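Local coordinates for binary enterotoxin of Clostridium perfringens component a (Clostridium perfringens, PDB 5WTZ), which is the enzymatic component of a binary enterotoxin, binds NAD+ and, as an actin-specific ADP-ribosylating toxin, modifies actin, at residues N100-G104 and N134-D138; F103-L109 and A122-F126; K129-T133 and Y393-N397; D149-P155 and K199-A204. One frame throughout, in Å; residues are numbered along the deposited sequence. Where two conformers were deposited one is given.

Interaction 1 (N100-G104 and N134-D138); sequences NDKFG and NFIQD
F103 and F135 meet as a T-shaped pair. The edge of the F103 ring, led by CD1, faces the F135 ring, with planes at 76° and centroids 5.2 Å apart. CD1 of F103 lies 3.7 Å from CE2 of F135, toward the rim of that ring. F103 O also comes within 3.5 Å of F135 CE1. The K102 chain folds back at chi2 and chi3 (-67° and -70°), which swings its ammonium group over to Q137. There NZ gives a weak hydrogen bond to OE1 of Q137, 2.8 Å long. Water 1 joins the same NZ to the backbone N of D138. In the conformer given, NE2 of Q137 donates to F135 O at 2.9 Å, approaching from above the carbonyl plane, and also to water 2, which donates in turn to K102 O. The hold on OE1 is the weaker one. Further out, D138 OD1 forms salt bridges with K60 and R361. The 3-10 turn 100-103 follows strand 92-98. It packs here against strand 134-136, an outermost strand of its five-stranded sheet. F103 also touches L188 on strand 187-198 and I156 and V158 on strand 156-162.

Interaction 2 (F103-L109 and A122-F126); sequences FGFNQNL and AINNF
Q107 OE1 accepts a hydrogen bond from N125 ND2, 2.9 Å long and almost straight at 175°. The donor lies in the carbonyl plane of Q107, on a lone pair. The bond lies in the plane of the N125 amide too, and the two amide planes are moderately inclined. Q107 reaches the helix with an extended chain, and its CD passes 3.9 Å from A122 CB. The methyl of A122 also touches the backbone, 3.3 Å from N108 O. Deeper in, F126 is wedged between two rings of the loop. With CG opposite the backbone N, its ring turns its edge to both. CD1 meets a face of F105, 3.6 Å from CD2 of that ring, and the planes stand at 65°. CZ lies over a face of F103, with planes at 80°. F126 CB adds a CH-pi contact, 4.0 Å from the F105 ring centroid. Over the opposite face of F105, near the rim, lies Q107 N. L109 closes the apolar side, its CD2 3.8 Å from I123 CA. F126 and I123 also reach strand 187-198. The three phenylalanines form an aromatic cluster, here packing the loop after strand 92-98 onto helix 120-130 of an ADP-ribosyltransferase family domain.

Interaction 3 (K129-T133 and Y393-N397); sequences KISDT and YKIDN
K129 NZ donates to D396 O at 2.6 Å, in the carbonyl plane and on a lone pair. The K129 chain starts opposite the backbone N (chi1 179°) and kinks at chi2 and chi4 to bring NZ there. The same NZ also bonds F103 O. A second lysine bonds in the other direction across the contact. K394 NZ donates to D132 O at 3.0 Å, reaching it from above the carbonyl plane. It lies 2.9 Å from T133 OG1 as well.

The charged pair lies within the strand. K394 NZ bridges to OD1 of D396 at 2.7 Å, on the syn side, tilted 26° out of the carboxylate plane. D396 OD2 is taken by T419 OG1 on strand 411-420, so both carboxylate oxygens have partners. This should fix the group and favour its charged form.

The contact joins the two ADP-ribosyltransferase family regions of the chain. The end of helix 120-130 and the loop after it meet strand 391-403 of the second region, which contains the NAD site. That site is not touched: the I395 side chain is about 12 Å from the bound NAD.

Water fills in the polar network. Water 3 accepts from K129 NZ and lies 2.7 Å from T133 OG1 and 2.8 Å from D396 OD1. Water 4 accepts from K394 NZ.

Beyond the polar groups, the T133 methyl CG2 rests against the D396 side chain, 3.6 Å from CG.

Interaction 4 (D149-P155 and K199-A204); sequences DINSKLP and KGKQYA
Y203 reaches from its strand to the loop 149-155 along one edge of its ring. CG lies anti to the carbonyl carbon (chi1 -61°), which points the ring at the loop. CB lies 3.6 Å from P155 O. That carbonyl also accepts a hydrogen bond from A204 N, 3.0 Å long. Next along the ring, CD2 and CE2 run past L154 O, which is 3.3 Å from CE2 and near the ring plane. S152 O lies at the same edge. At the tip, OH accepts a hydrogen bond from S152 N at 3.1 Å, with an angle of 167°. S152 shapes the loop from within, since its OG accepts from L154 N in an ST turn. K201 CD passes 3.8 Å from N151 OD1, and its NZ goes on to a salt bridge with E110. At the outer end, D149 OD1 and K199 NZ form a long salt bridge of 3.7 Å. Y97 of strand 92-98 meets the Y203 ring. Much of the loop is thus held through its backbone N-H and C=O groups. L154 O is buried beside the ring edge and finds no hydrogen-bond partner, probably at some cost.

How the interactions relate
Interactions 1 and 2 share F103 and G104, and the F103 ring gives its edge to one partner and a face to the other. Both have buried aromatic centres and polar rims. Interactions 2 and 3 use successive parts of helix 120-130, but interaction 3 is mostly polar and watered, and alone among the four joins the two family regions. K129 ties it to the loop of interactions 1 and 2 through F103 O. Interaction 4 is the most peripheral, about 27 Å from the chain centre, and is held by backbone N-H bonds to P155 O and the Y203 hydroxyl, with a long exposed salt bridge. It still touches interaction 2, where L109 packs on P155 and A204.

Interaction 1 (N100-G104 and N134-D138)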
loop_
_atom_site.group_PDB
_atom_site.type_symbol
_atom_site.label_atom_id
_atom_site.label_comp_id
_atom_site.label_asym_id
_atom_site.label_seq_id
_atom_site.Cartn_x
_atom_site.Cartn_y
_atom_site.Cartn_z
ATOM N N ASN A 100 -11.246 9.605 7.438
ATOM C CA ASN A 100 -10.339 10.413 6.637
ATOM C C ASN A 100 -8.894 9.878 6.690
ATOM O O ASN A 100 -8.154 10.030 5.721
ATOM C CB ASN A 100 -10.406 11.894 7.044
ATOM C CG ASN A 100 -10.343 12.103 8.531
ATOM O OD1 ASN A 100 -10.479 11.162 9.309
ATOM N ND2 ASN A 100 -10.155 13.349 8.940
ATOM N N ASP A 101 -8.497 9.188 7.756
ATOM C CA ASP A 101 -7.100 8.724 7.785
ATOM C C ASP A 101 -6.811 7.620 6.757
ATOM O O ASP A 101 -5.660 7.414 6.389
ATOM C CB ASP A 101 -6.680 8.275 9.195
ATOM C CG ASP A 101 -7.560 7.190 9.771
ATOM O OD1 ASP A 101 -7.890 6.218 9.060
ATOM O OD2 ASP A 101 -7.910 7.311 10.962
ATOM N N LYS A 102 -7.836 6.941 6.245
ATOM C CA LYS A 102 -7.612 6.047 5.114
ATOM C C LYS A 102 -7.335 6.814 3.819
ATOM O O LYS A 102 -7.032 6.217 2.785
ATOM C CB LYS A 102 -8.796 5.102 4.909
ATOM C CG LYS A 102 -8.640 3.758 5.621
ATOM C CD LYS A 102 -7.502 2.930 5.025
ATOM C CE LYS A 102 -7.846 2.433 3.622
ATOM N NZ LYS A 102 -6.769 1.601 2.997
ATOM N N PHE A 103 -7.447 8.139 3.859
ATOM C CA PHE A 103 -7.038 8.928 2.711
ATOM C C PHE A 103 -5.853 9.800 3.101
ATOM O O PHE A 103 -5.438 10.671 2.346
ATOM C CB PHE A 103 -8.214 9.755 2.178
ATOM C CG PHE A 103 -9.243 8.923 1.463
ATOM C CD1 PHE A 103 -9.049 8.567 0.134
ATOM C CD2 PHE A 103 -10.393 8.485 2.122
ATOM C CE1 PHE A 103 -9.989 7.786 -0.531
ATOM C CE2 PHE A 103 -11.326 7.700 1.467
ATOM C CZ PHE A 103 -11.130 7.357 0.143
ATOM N N GLY A 104 -5.315 9.541 4.292
ATOM C CA GLY A 104 -4.193 10.295 4.808
ATOM C C GLY A 104 -4.534 11.757 5.008
ATOM O O GLY A 104 -3.681 12.630 4.874
ATOM N N ASN A 134 -2.678 6.411 -5.647
ATOM C CA ASN A 134 -3.303 5.102 -5.532
ATOM C C ASN A 134 -3.232 4.674 -4.078
ATOM O O ASN A 134 -2.128 4.543 -3.529
ATOM C CB ASN A 134 -2.616 4.072 -6.430
ATOM C CG ASN A 134 -2.808 4.355 -7.920
ATOM O OD1 ASN A 134 -3.776 4.991 -8.334
ATOM N ND2 ASN A 134 -1.886 3.860 -8.728
ATOM N N PHE A 135 -4.399 4.498 -3.444
ATOM C CA PHE A 135 -4.467 4.174 -2.018
ATOM C C PHE A 135 -4.517 2.666 -1.803
ATOM O O PHE A 135 -5.537 2.012 -2.033
ATOM C CB PHE A 135 -5.679 4.843 -1.349
ATOM C CG PHE A 135 -5.535 6.341 -1.196
ATOM C CD1 PHE A 135 -4.760 6.879 -0.174
ATOM C CD2 PHE A 135 -6.142 7.206 -2.100
ATOM C CE1 PHE A 135 -4.610 8.269 -0.042
ATOM C CE2 PHE A 135 -6.000 8.595 -1.977
ATOM C CZ PHE A 135 -5.240 9.119 -0.944
ATOM N N ILE A 136 -3.395 2.117 -1.364
ATOM C CA ILE A 136 -3.284 0.683 -1.160
ATOM C C ILE A 136 -4.226 0.224 -0.050
ATOM O O ILE A 136 -4.259 0.795 1.040
ATOM C CB ILE A 136 -1.797 0.282 -0.855
ATOM C CG1 ILE A 136 -0.943 0.502 -2.112
ATOM C CG2 ILE A 136 -1.710 -1.165 -0.388
ATOM C CD1 ILE A 136 0.558 0.344 -1.880
ATOM N N GLN A 137 -4.993 -0.825 -0.328
ATOM C CA GLN A 137 -5.931 -1.365 0.651
ATOM C C GLN A 137 -5.432 -2.683 1.245
ATOM O O GLN A 137 -5.463 -3.723 0.579
ATOM C CB GLN A 137 -7.301 -1.560 0.001
ATOM C CG GLN A 137 -7.809 -0.310 -0.707
ATOM C CD GLN A 137 -8.104 0.825 0.252
ATOM O OE1 GLN A 137 -8.806 0.639 1.255
ATOM N NE2 GLN A 137 -7.602 2.010 -0.056
ATOM N N ASP A 138 -4.995 -2.637 2.506
ATOM C CA ASP A 138 -4.450 -3.819 3.182
ATOM C C ASP A 138 -5.536 -4.796 3.617
ATOM O O ASP A 138 -6.632 -4.392 3.995
ATOM C CB ASP A 138 -3.629 -3.417 4.399
ATOM C CG ASP A 138 -2.397 -2.657 4.013
ATOM O OD1 ASP A 138 -1.505 -3.282 3.405
ATOM O OD2 ASP A 138 -2.338 -1.452 4.298
HETATM O O HOH W 1 -6.198 -0.697 4.182
HETATM O O HOH W 2 -8.677 4.506 0.623
#

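Interaction 2 (F103-L109 and A122-F126)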
loop_
_atom_site.group_PDB
_atom_site.type_symbol
_atom_site.label_atom_id
_atom_site.label_comp_id
_atom_site.label_asym_id
_atom_site.label_seq_id
_atom_site.Cartn_x
_atom_site.Cartn_y
_atom_site.Cartn_z
ATOM N N PHE A 103 -7.447 8.139 3.859
ATOM C CA PHE A 103 -7.038 8.928 2.711
ATOM C C PHE A 103 -5.853 9.800 3.101
ATOM O O PHE A 103 -5.438 10.671 2.346
ATOM C CB PHE A 103 -8.214 9.755 2.178
ATOM C CG PHE A 103 -9.243 8.923 1.463
ATOM C CD1 PHE A 103 -9.049 8.567 0.134
ATOM C CD2 PHE A 103 -10.393 8.485 2.122
ATOM C CE1 PHE A 103 -9.989 7.786 -0.531
ATOM C CE2 PHE A 103 -11.326 7.700 1.467
ATOM C CZ PHE A 103 -11.130 7.357 0.143
ATOM N N GLY A 104 -5.315 9.541 4.292
ATOM C CA GLY A 104 -4.193 10.295 4.808
ATOM C C GLY A 104 -4.534 11.757 5.008
ATOM O O GLY A 104 -3.681 12.630 4.874
ATOM N N PHE A 105 -5.792 12.019 5.342
ATOM C CA PHE A 105 -6.289 13.380 5.470
ATOM C C PHE A 105 -6.579 13.645 6.945
ATOM O O PHE A 105 -7.342 12.905 7.566
ATOM C CB PHE A 105 -7.547 13.569 4.620
ATOM C CG PHE A 105 -7.944 15.005 4.410
ATOM C CD1 PHE A 105 -7.138 15.864 3.669
ATOM C CD2 PHE A 105 -9.151 15.490 4.915
ATOM C CE1 PHE A 105 -7.520 17.198 3.465
ATOM C CE2 PHE A 105 -9.531 16.802 4.705
ATOM C CZ PHE A 105 -8.714 17.658 3.981
ATOM N N ASN A 106 -5.968 14.682 7.514
ATOM C CA ASN A 106 -6.128 14.932 8.950
ATOM C C ASN A 106 -7.039 16.119 9.287
ATOM O O ASN A 106 -7.358 16.338 10.454
ATOM C CB ASN A 106 -4.754 15.122 9.625
ATOM C CG ASN A 106 -3.762 15.898 8.762
ATOM O OD1 ASN A 106 -4.142 16.792 8.005
ATOM N ND2 ASN A 106 -2.473 15.565 8.892
ATOM N N GLN A 107 -7.477 16.860 8.271
ATOM C CA GLN A 107 -8.369 17.996 8.473
ATOM C C GLN A 107 -9.817 17.550 8.628
ATOM O O GLN A 107 -10.272 16.626 7.948
ATOM C CB GLN A 107 -8.259 18.986 7.310
ATOM C CG GLN A 107 -9.135 20.228 7.479
ATOM C CD GLN A 107 -8.812 21.318 6.473
ATOM O OE1 GLN A 107 -8.185 21.055 5.450
ATOM N NE2 GLN A 107 -9.228 22.545 6.766
ATOM N N ASN A 108 -10.546 18.224 9.511
ATOM C CA ASN A 108 -11.949 17.924 9.724
ATOM C C ASN A 108 -12.803 18.382 8.545
ATOM O O ASN A 108 -12.716 19.535 8.124
ATOM C CB ASN A 108 -12.434 18.586 11.014
ATOM C CG ASN A 108 -13.581 17.833 11.660
ATOM O OD1 ASN A 108 -14.580 17.516 11.013
ATOM N ND2 ASN A 108 -13.433 17.529 12.945
ATOM N N LEU A 109 -13.632 17.485 8.016
ATOM C CA LEU A 109 -14.498 17.830 6.885
ATOM C C LEU A 109 -15.806 18.471 7.329
ATOM O O LEU A 109 -16.482 19.144 6.545
ATOM C CB LEU A 109 -14.786 16.590 6.040
ATOM C CG LEU A 109 -13.656 16.191 5.101
ATOM C CD1 LEU A 109 -13.870 14.784 4.566
ATOM C CD2 LEU A 109 -13.568 17.215 3.967
ATOM N N ALA A 122 -12.077 22.749 3.613
ATOM C CA ALA A 122 -11.650 21.405 3.961
ATOM C C ALA A 122 -11.820 20.474 2.768
ATOM O O ALA A 122 -10.887 19.758 2.398
ATOM C CB ALA A 122 -12.422 20.880 5.176
ATOM N N ILE A 123 -12.991 20.489 2.145
ATOM C CA ILE A 123 -13.188 19.575 1.026
ATOM C C ILE A 123 -12.330 19.965 -0.190
ATOM O O ILE A 123 -11.980 19.100 -0.992
ATOM C CB ILE A 123 -14.685 19.467 0.633
ATOM C CG1 ILE A 123 -14.906 18.200 -0.203
ATOM C CG2 ILE A 123 -15.172 20.727 -0.076
ATOM C CD1 ILE A 123 -16.333 17.763 -0.307
ATOM N N ASN A 124 -11.963 21.239 -0.324
ATOM C CA ASN A 124 -11.053 21.617 -1.403
ATOM C C ASN A 124 -9.662 21.064 -1.150
ATOM O O ASN A 124 -8.987 20.631 -2.071
ATOM C CB ASN A 124 -10.989 23.132 -1.579
ATOM C CG ASN A 124 -12.080 23.651 -2.485
ATOM O OD1 ASN A 124 -12.557 22.939 -3.371
ATOM N ND2 ASN A 124 -12.506 24.883 -2.252
ATOM N N ASN A 125 -9.236 21.076 0.106
ATOM C CA ASN A 125 -7.962 20.474 0.454
ATOM C C ASN A 125 -8.013 18.965 0.249
ATOM O O ASN A 125 -7.034 18.347 -0.176
ATOM C CB ASN A 125 -7.577 20.813 1.899
ATOM C CG ASN A 125 -7.192 22.276 2.071
ATOM O OD1 ASN A 125 -6.767 22.934 1.122
ATOM N ND2 ASN A 125 -7.320 22.781 3.284
ATOM N N PHE A 126 -9.169 18.383 0.539
ATOM C CA PHE A 126 -9.380 16.948 0.390
ATOM C C PHE A 126 -9.282 16.568 -1.082
ATOM O O PHE A 126 -8.666 15.561 -1.421
ATOM C CB PHE A 126 -10.737 16.544 0.978
ATOM C CG PHE A 126 -10.996 15.053 1.002
ATOM C CD1 PHE A 126 -10.206 14.196 1.755
ATOM C CD2 PHE A 126 -12.083 14.523 0.313
ATOM C CE1 PHE A 126 -10.472 12.816 1.791
ATOM C CE2 PHE A 126 -12.348 13.153 0.329
ATOM C CZ PHE A 126 -11.557 12.300 1.090
#

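Interaction 3 (K129-T133 and Y393-N397)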
loop_
_atom_site.group_PDB
_atom_site.type_symbol
_atom_site.label_atom_id
_atom_site.label_comp_id
_atom_site.label_asym_id
_atom_site.label_seq_id
_atom_site.Cartn_x
_atom_site.Cartn_y
_atom_site.Cartn_z
ATOM N N LYS A 129 -5.653 16.342 -1.889
ATOM C CA LYS A 129 -5.013 15.234 -1.191
ATOM C C LYS A 129 -5.311 13.874 -1.843
ATOM O O LYS A 129 -4.413 13.037 -1.945
ATOM C CB LYS A 129 -5.435 15.213 0.280
ATOM C CG LYS A 129 -4.823 14.068 1.085
ATOM C CD LYS A 129 -3.290 14.101 1.045
ATOM C CE LYS A 129 -2.672 12.892 1.780
ATOM N NZ LYS A 129 -3.032 11.565 1.195
ATOM N N ILE A 130 -6.545 13.662 -2.310
ATOM C CA ILE A 130 -6.902 12.373 -2.921
ATOM C C ILE A 130 -6.505 12.225 -4.400
ATOM O O ILE A 130 -6.565 11.118 -4.956
ATOM C CB ILE A 130 -8.423 12.095 -2.803
ATOM C CG1 ILE A 130 -9.238 13.100 -3.628
ATOM C CG2 ILE A 130 -8.857 12.058 -1.319
ATOM C CD1 ILE A 130 -10.747 12.762 -3.701
ATOM N N SER A 131 -6.106 13.324 -5.040
ATOM C CA SER A 131 -5.595 13.285 -6.412
ATOM C C SER A 131 -4.188 12.676 -6.504
ATOM O O SER A 131 -3.420 12.698 -5.538
ATOM C CB SER A 131 -5.570 14.689 -7.022
ATOM O OG SER A 131 -6.878 15.243 -7.133
ATOM N N ASP A 132 -3.879 12.122 -7.677
ATOM C CA ASP A 132 -2.532 11.635 -8.002
ATOM C C ASP A 132 -2.050 10.625 -6.989
ATOM O O ASP A 132 -0.880 10.622 -6.642
ATOM C CB ASP A 132 -1.538 12.798 -8.068
ATOM C CG ASP A 132 -1.921 13.824 -9.110
ATOM O OD1 ASP A 132 -2.276 13.409 -10.237
ATOM O OD2 ASP A 132 -1.895 15.036 -8.793
ATOM N N THR A 133 -2.965 9.801 -6.481
ATOM C CA THR A 133 -2.627 8.827 -5.442
ATOM C C THR A 133 -3.395 7.529 -5.656
ATOM O O THR A 133 -4.619 7.538 -5.830
ATOM C CB THR A 133 -2.940 9.357 -4.014
ATOM O OG1 THR A 133 -2.381 10.664 -3.825
ATOM C CG2 THR A 133 -2.426 8.403 -2.936
ATOM N N TYR A 393 9.625 12.432 -2.214
ATOM C CA TYR A 393 8.503 11.636 -1.730
ATOM C C TYR A 393 7.301 12.533 -1.515
ATOM O O TYR A 393 7.416 13.558 -0.842
ATOM C CB TYR A 393 8.808 10.969 -0.394
ATOM C CG TYR A 393 9.937 9.981 -0.331
ATOM C CD1 TYR A 393 10.121 9.004 -1.308
ATOM C CD2 TYR A 393 10.804 10.003 0.749
ATOM C CE1 TYR A 393 11.156 8.082 -1.199
ATOM C CE2 TYR A 393 11.829 9.098 0.865
ATOM C CZ TYR A 393 12.003 8.140 -0.104
ATOM O OH TYR A 393 13.017 7.244 0.059
ATOM N N LYS A 394 6.154 12.166 -2.080
ATOM C CA LYS A 394 4.899 12.787 -1.694
ATOM C C LYS A 394 4.249 11.832 -0.688
ATOM O O LYS A 394 3.940 10.682 -1.026
ATOM C CB LYS A 394 4.008 13.046 -2.918
ATOM C CG LYS A 394 2.591 13.523 -2.595
ATOM C CD LYS A 394 1.798 13.833 -3.869
ATOM C CE LYS A 394 1.459 12.562 -4.667
ATOM N NZ LYS A 394 0.293 11.810 -4.095
ATOM N N ILE A 395 4.077 12.283 0.554
ATOM C CA ILE A 395 3.590 11.393 1.612
ATOM C C ILE A 395 2.063 11.278 1.533
ATOM O O ILE A 395 1.352 12.268 1.655
ATOM C CB ILE A 395 4.025 11.886 3.021
ATOM C CG1 ILE A 395 5.556 12.131 3.080
ATOM C CG2 ILE A 395 3.577 10.887 4.111
ATOM C CD1 ILE A 395 6.434 10.910 2.889
ATOM N N ASP A 396 1.572 10.063 1.292
ATOM C CA ASP A 396 0.168 9.830 0.976
ATOM C C ASP A 396 -0.600 9.263 2.174
ATOM O O ASP A 396 -1.760 9.610 2.407
ATOM C CB ASP A 396 0.039 8.855 -0.203
ATOM C CG ASP A 396 0.709 9.348 -1.460
ATOM O OD1 ASP A 396 0.595 10.557 -1.778
ATOM O OD2 ASP A 396 1.332 8.502 -2.147
ATOM N N ASN A 397 0.042 8.361 2.915
ATOM C CA ASN A 397 -0.576 7.837 4.128
ATOM C C ASN A 397 0.454 7.327 5.120
ATOM O O ASN A 397 1.614 7.036 4.773
ATOM C CB ASN A 397 -1.568 6.714 3.799
ATOM C CG ASN A 397 -2.767 6.689 4.744
ATOM O OD1 ASN A 397 -2.813 7.400 5.752
ATOM N ND2 ASN A 397 -3.741 5.864 4.418
HETATM O O HOH W 3 -1.974 11.699 -1.378
HETATM O O HOH W 4 -1.810 14.138 -3.451
#

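Interaction 4 (D149-P155 and K199-A204)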
loop_
_atom_site.group_PDB
_atom_site.type_symbol
_atom_site.label_atom_id
_atom_site.label_comp_id
_atom_site.label_asym_id
_atom_site.label_seq_id
_atom_site.Cartn_x
_atom_site.Cartn_y
_atom_site.Cartn_z
ATOM N N ASP A 149 -28.301 3.746 4.350
ATOM C CA ASP A 149 -29.577 4.387 4.649
ATOM C C ASP A 149 -29.573 4.886 6.080
ATOM O O ASP A 149 -30.625 5.222 6.643
ATOM C CB ASP A 149 -30.734 3.411 4.430
ATOM C CG ASP A 149 -32.079 4.105 4.381
ATOM O OD1 ASP A 149 -32.097 5.342 4.212
ATOM O OD2 ASP A 149 -33.115 3.420 4.513
ATOM N N ILE A 150 -28.384 4.915 6.671
ATOM C CA ILE A 150 -28.236 5.264 8.080
ATOM C C ILE A 150 -27.033 6.176 8.324
ATOM O O ILE A 150 -26.146 6.319 7.476
ATOM C CB ILE A 150 -28.141 3.972 8.981
ATOM C CG1 ILE A 150 -27.067 2.994 8.487
ATOM C CG2 ILE A 150 -29.477 3.255 9.070
ATOM C CD1 ILE A 150 -25.690 3.312 8.914
ATOM N N ASN A 151 -27.030 6.795 9.499
ATOM C CA ASN A 151 -25.983 7.718 9.896
ATOM C C ASN A 151 -24.614 7.052 9.961
ATOM O O ASN A 151 -24.509 5.860 10.237
ATOM C CB ASN A 151 -26.317 8.323 11.261
ATOM C CG ASN A 151 -25.204 9.201 11.785
ATOM O OD1 ASN A 151 -25.020 10.325 11.319
ATOM N ND2 ASN A 151 -24.436 8.686 12.739
ATOM N N SER A 152 -23.568 7.827 9.714
ATOM C CA SER A 152 -22.231 7.397 10.071
ATOM C C SER A 152 -21.540 8.485 10.874
ATOM O O SER A 152 -21.773 9.676 10.649
ATOM C CB SER A 152 -21.414 7.054 8.828
ATOM O OG SER A 152 -20.125 6.583 9.177
ATOM N N LYS A 153 -20.698 8.078 11.821
ATOM C CA LYS A 153 -19.830 9.031 12.504
ATOM C C LYS A 153 -18.637 9.408 11.607
ATOM O O LYS A 153 -17.863 10.316 11.929
ATOM C CB LYS A 153 -19.358 8.458 13.840
ATOM C CG LYS A 153 -20.481 8.284 14.851
ATOM C CD LYS A 153 -19.938 7.890 16.211
ATOM C CE LYS A 153 -21.060 7.486 17.153
ATOM N NZ LYS A 153 -20.529 7.026 18.460
ATOM N N LEU A 154 -18.505 8.715 10.478
ATOM C CA LEU A 154 -17.418 8.955 9.521
ATOM C C LEU A 154 -17.825 10.031 8.497
ATOM O O LEU A 154 -19.012 10.201 8.220
ATOM C CB LEU A 154 -17.039 7.652 8.800
ATOM C CG LEU A 154 -16.653 6.455 9.673
ATOM C CD1 LEU A 154 -16.336 5.256 8.791
ATOM C CD2 LEU A 154 -15.458 6.797 10.552
ATOM N N PRO A 155 -16.841 10.762 7.936
ATOM C CA PRO A 155 -17.086 11.899 7.033
ATOM C C PRO A 155 -17.267 11.560 5.556
ATOM O O PRO A 155 -17.797 12.384 4.805
ATOM C CB PRO A 155 -15.822 12.739 7.198
ATOM C CG PRO A 155 -14.754 11.707 7.443
ATOM C CD PRO A 155 -15.426 10.700 8.352
ATOM N N LYS A 199 -29.819 11.314 4.822
ATOM C CA LYS A 199 -30.553 11.582 6.061
ATOM C C LYS A 199 -30.237 12.971 6.625
ATOM O O LYS A 199 -29.974 13.119 7.818
ATOM C CB LYS A 199 -30.245 10.513 7.111
ATOM C CG LYS A 199 -30.707 9.105 6.751
ATOM C CD LYS A 199 -32.223 9.002 6.780
ATOM C CE LYS A 199 -32.683 7.558 6.628
ATOM N NZ LYS A 199 -34.158 7.431 6.512
ATOM N N GLY A 200 -30.224 13.977 5.754
ATOM C CA GLY A 200 -30.088 15.361 6.182
ATOM C C GLY A 200 -28.658 15.801 6.431
ATOM O O GLY A 200 -28.404 16.968 6.731
ATOM N N LYS A 201 -27.725 14.865 6.303
ATOM C CA LYS A 201 -26.322 15.122 6.606
ATOM C C LYS A 201 -25.433 15.008 5.373
ATOM O O LYS A 201 -25.587 14.096 4.556
ATOM C CB LYS A 201 -25.840 14.155 7.693
ATOM C CG LYS A 201 -24.375 14.262 8.056
ATOM C CD LYS A 201 -24.084 13.334 9.233
ATOM C CE LYS A 201 -22.615 13.295 9.578
ATOM N NZ LYS A 201 -22.083 14.657 9.854
ATOM N N GLN A 202 -24.493 15.933 5.248
ATOM C CA GLN A 202 -23.567 15.912 4.121
ATOM C C GLN A 202 -22.343 15.038 4.371
ATOM O O GLN A 202 -21.740 15.074 5.442
ATOM C CB GLN A 202 -23.115 17.331 3.774
ATOM C CG GLN A 202 -24.216 18.183 3.170
ATOM C CD GLN A 202 -23.728 19.549 2.717
ATOM O OE1 GLN A 202 -22.553 19.889 2.881
ATOM N NE2 GLN A 202 -24.638 20.344 2.151
ATOM N N TYR A 203 -21.976 14.269 3.355
ATOM C CA TYR A 203 -20.778 13.460 3.390
ATOM C C TYR A 203 -19.964 13.759 2.146
ATOM O O TYR A 203 -20.521 14.112 1.110
ATOM C CB TYR A 203 -21.118 11.969 3.451
ATOM C CG TYR A 203 -21.914 11.539 4.663
ATOM C CD1 TYR A 203 -23.307 11.658 4.687
ATOM C CD2 TYR A 203 -21.278 11.000 5.783
ATOM C CE1 TYR A 203 -24.049 11.255 5.800
ATOM C CE2 TYR A 203 -22.010 10.601 6.897
ATOM C CZ TYR A 203 -23.394 10.729 6.899
ATOM O OH TYR A 203 -24.129 10.333 7.996
ATOM N N ALA A 204 -18.648 13.614 2.244
ATOM C CA ALA A 204 -17.795 13.688 1.070
ATOM C C ALA A 204 -17.863 12.356 0.323
ATOM O O ALA A 204 -17.420 11.326 0.841
ATOM C CB ALA A 204 -16.358 14.022 1.466
#